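Local coordinates for protein prolyl 4-hydroxylase (Paramecium bursaria Chlorella virus 1, PDB 5C5T) that probably hydroxylates prolines of collagen-like chains as a 2-oxoglutarate-dependent dioxygenase with a non-haem metal centre, at residues Val124-Tyr129 with Glu216-Asn221. Residues are numbered along the deposited sequence; the frame is centred on the assembly and turned at random.
With AKG (2-oxoglutaric acid), chain C.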
loop_
_atom_site.group_PDB
_atom_site.type_symbol
_atom_site.label_atom_id
_atom_site.label_comp_id
_atom_site.label_asym_id
_atom_site.label_seq_id
_atom_site.Cartn_x
_atom_site.Cartn_y
_atom_site.Cartn_z
ATOM N N VAL A 124 1.950 -5.417 -8.862
ATOM C CA VAL A 124 2.323 -4.242 -8.091
ATOM C C VAL A 124 2.066 -2.955 -8.907
ATOM O O VAL A 124 2.339 -2.901 -10.116
ATOM C CB VAL A 124 3.800 -4.343 -7.659
ATOM C CG1 VAL A 124 4.334 -3.047 -7.115
ATOM C CG2 VAL A 124 3.985 -5.466 -6.650
ATOM N N GLN A 125 1.522 -1.943 -8.213
ATOM C CA GLN A 125 1.307 -0.608 -8.737
ATOM C C GLN A 125 2.335 0.338 -8.131
ATOM O O GLN A 125 2.593 0.299 -6.909
ATOM C CB GLN A 125 -0.084 -0.113 -8.405
ATOM C CG GLN A 125 -0.447 1.260 -8.932
ATOM C CD GLN A 125 -1.603 1.852 -8.155
ATOM O OE1 GLN A 125 -1.422 2.353 -7.049
ATOM N NE2 GLN A 125 -2.789 1.811 -8.735
ATOM N N VAL A 126 2.954 1.181 -8.965
ATOM C CA VAL A 126 3.751 2.303 -8.445
ATOM C C VAL A 126 2.998 3.603 -8.767
ATOM O O VAL A 126 2.541 3.799 -9.901
ATOM C CB VAL A 126 5.207 2.293 -9.024
ATOM C CG1 VAL A 126 5.965 3.599 -8.696
ATOM C CG2 VAL A 126 5.969 1.028 -8.520
ATOM N N ALA A 127 2.833 4.477 -7.764
ATOM C CA ALA A 127 2.122 5.714 -7.938
ATOM C C ALA A 127 2.955 6.894 -7.485
ATOM O O ALA A 127 3.749 6.774 -6.556
ATOM C CB ALA A 127 0.787 5.704 -7.121
ATOM N N ARG A 128 2.694 8.045 -8.102
ATOM C CA ARG A 128 3.434 9.276 -7.822
ATOM C C ARG A 128 2.496 10.444 -7.595
ATOM O O ARG A 128 1.485 10.596 -8.286
ATOM C CB ARG A 128 4.383 9.614 -8.981
ATOM C CG ARG A 128 5.124 10.980 -8.813
ATOM C CD ARG A 128 6.337 11.033 -9.753
ATOM N NE ARG A 128 7.143 12.257 -9.604
ATOM C CZ ARG A 128 6.912 13.364 -10.296
ATOM N NH1 ARG A 128 5.884 13.420 -11.136
ATOM N NH2 ARG A 128 7.692 14.427 -10.129
ATOM N N TYR A 129 2.862 11.252 -6.602
ATOM C CA TYR A 129 2.197 12.481 -6.242
ATOM C C TYR A 129 3.138 13.686 -6.407
ATOM O O TYR A 129 4.205 13.741 -5.770
ATOM C CB TYR A 129 1.748 12.460 -4.792
ATOM C CG TYR A 129 0.845 11.351 -4.368
ATOM C CD1 TYR A 129 -0.518 11.472 -4.419
ATOM C CD2 TYR A 129 1.376 10.162 -3.895
ATOM C CE1 TYR A 129 -1.355 10.440 -3.994
ATOM C CE2 TYR A 129 0.554 9.135 -3.453
ATOM C CZ TYR A 129 -0.806 9.287 -3.517
ATOM O OH TYR A 129 -1.615 8.274 -3.093
ATOM N N GLU A 216 8.205 15.423 -3.860
ATOM C CA GLU A 216 7.360 14.424 -4.462
ATOM C C GLU A 216 7.265 13.202 -3.577
ATOM O O GLU A 216 8.053 13.007 -2.628
ATOM C CB GLU A 216 7.903 14.048 -5.847
ATOM C CG GLU A 216 9.211 13.293 -5.763
ATOM C CD GLU A 216 9.968 13.270 -7.073
ATOM O OE1 GLU A 216 9.444 12.727 -8.069
ATOM O OE2 GLU A 216 11.097 13.805 -7.099
ATOM N N LYS A 217 6.229 12.416 -3.845
ATOM C CA LYS A 217 5.976 11.200 -3.083
ATOM C C LYS A 217 5.751 10.061 -4.089
ATOM O O LYS A 217 4.923 10.197 -4.994
ATOM C CB LYS A 217 4.760 11.364 -2.161
ATOM C CG LYS A 217 4.241 10.097 -1.475
ATOM C CD LYS A 217 3.055 10.477 -0.593
ATOM C CE LYS A 217 2.398 9.263 0.032
ATOM N NZ LYS A 217 1.161 9.642 0.748
ATOM N N ILE A 218 6.482 8.971 -3.921
ATOM C CA ILE A 218 6.323 7.788 -4.769
ATOM C C ILE A 218 6.153 6.566 -3.849
ATOM O O ILE A 218 6.967 6.375 -2.927
ATOM C CB ILE A 218 7.502 7.616 -5.748
ATOM C CG1 ILE A 218 7.770 8.927 -6.487
ATOM C CG2 ILE A 218 7.202 6.459 -6.684
ATOM C CD1 ILE A 218 8.899 8.846 -7.476
ATOM N N ILE A 219 5.105 5.769 -4.115
ATOM C CA ILE A 219 4.826 4.540 -3.400
ATOM C C ILE A 219 4.726 3.330 -4.344
ATOM O O ILE A 219 4.457 3.452 -5.560
ATOM C CB ILE A 219 3.523 4.707 -2.597
ATOM C CG1 ILE A 219 2.353 4.944 -3.531
ATOM C CG2 ILE A 219 3.715 5.821 -1.574
ATOM C CD1 ILE A 219 1.014 5.004 -2.820
ATOM N N ALA A 220 4.929 2.149 -3.769
ATOM C CA ALA A 220 4.610 0.850 -4.367
ATOM C C ALA A 220 3.542 0.124 -3.537
ATOM O O ALA A 220 3.663 -0.009 -2.318
ATOM C CB ALA A 220 5.852 0.016 -4.502
ATOM N N ASN A 221 2.431 -0.208 -4.202
ATOM C CA ASN A 221 1.307 -0.923 -3.571
ATOM C C ASN A 221 1.275 -2.361 -3.956
ATOM O O ASN A 221 1.131 -2.705 -5.139
ATOM C CB ASN A 221 -0.046 -0.299 -3.975
ATOM C CG ASN A 221 -0.323 0.995 -3.287
ATOM O OD1 ASN A 221 -0.288 1.085 -2.080
ATOM N ND2 ASN A 221 -0.676 2.015 -4.072
HETATM C C1 AKG C . -3.681 3.706 -2.225
HETATM O O1 AKG C . -2.971 3.808 -3.272
HETATM O O2 AKG C . -4.676 2.935 -2.244
HETATM C C2 AKG C . -3.400 4.586 -1.038
HETATM O O5 AKG C . -4.252 4.674 -0.197
HETATM C C3 AKG C . -2.067 5.345 -0.941
HETATM C C4 AKG C . -1.924 6.082 0.365
HETATM C C5 AKG C . -0.830 7.116 0.324
HETATM O O3 AKG C . -0.477 7.626 -0.776
HETATM O O4 AKG C . -0.257 7.447 1.408
#
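Tyr129 and Lys217 face each other as a hydrogen-bonded pair at one end of two antiparallel strands, 125-129 and 217-221, and their side chains run side by side toward the C5 carboxylate of 2-oxoglutarate. The lysine chain is extended throughout, and its CD lies 3.7 Å from CD2 of the tyrosine ring. NZ of Lys217 reaches O4 of the ligand at 2.7 Å, with a weaker bond to O3, and also bonds to the carbonyl of Gly170. Tyr129 OH comes within 2.7 Å of the same O3, a weak and uncertain bond; Thr172 OG1 also hydrogen-bonds to 2-oxoglutarate. Between the two ends of the pocket, Ile219 packs CG1 on Ala127 CB and brings CD1 to 3.6 Å from C3 of 2-oxoglutarate.

Four residues along the strand from Lys217, Asn221 sets CG anti to its carbonyl carbon (chi1 -75°), which carries the amide to where ND2 meets two acceptors: Gln125 OE1 at 3.1 Å, the two amide planes turned 65° apart, and, weakly, ligand O1 at 3.0 Å. The glutamine thus helps fix the rotation of the Asn221 amide.

Val126, Ile218 and Arg128 point to the other face of the sheet, where Val126 CG1 meets Ile218 CG2 at 3.7 Å. At the strand end Arg128 directs NE and NH2 side-on at Glu216 OE1, NE at 2.8 Å, while OE2 pairs with Lys162.

These two neighbouring inner strands of the double-stranded beta-helix core thus turn Tyr129, Lys217, Ile219 and Asn221 to 2-oxoglutarate. The cationic lysine beside the C5 carboxylate would be expected to keep that group ionised.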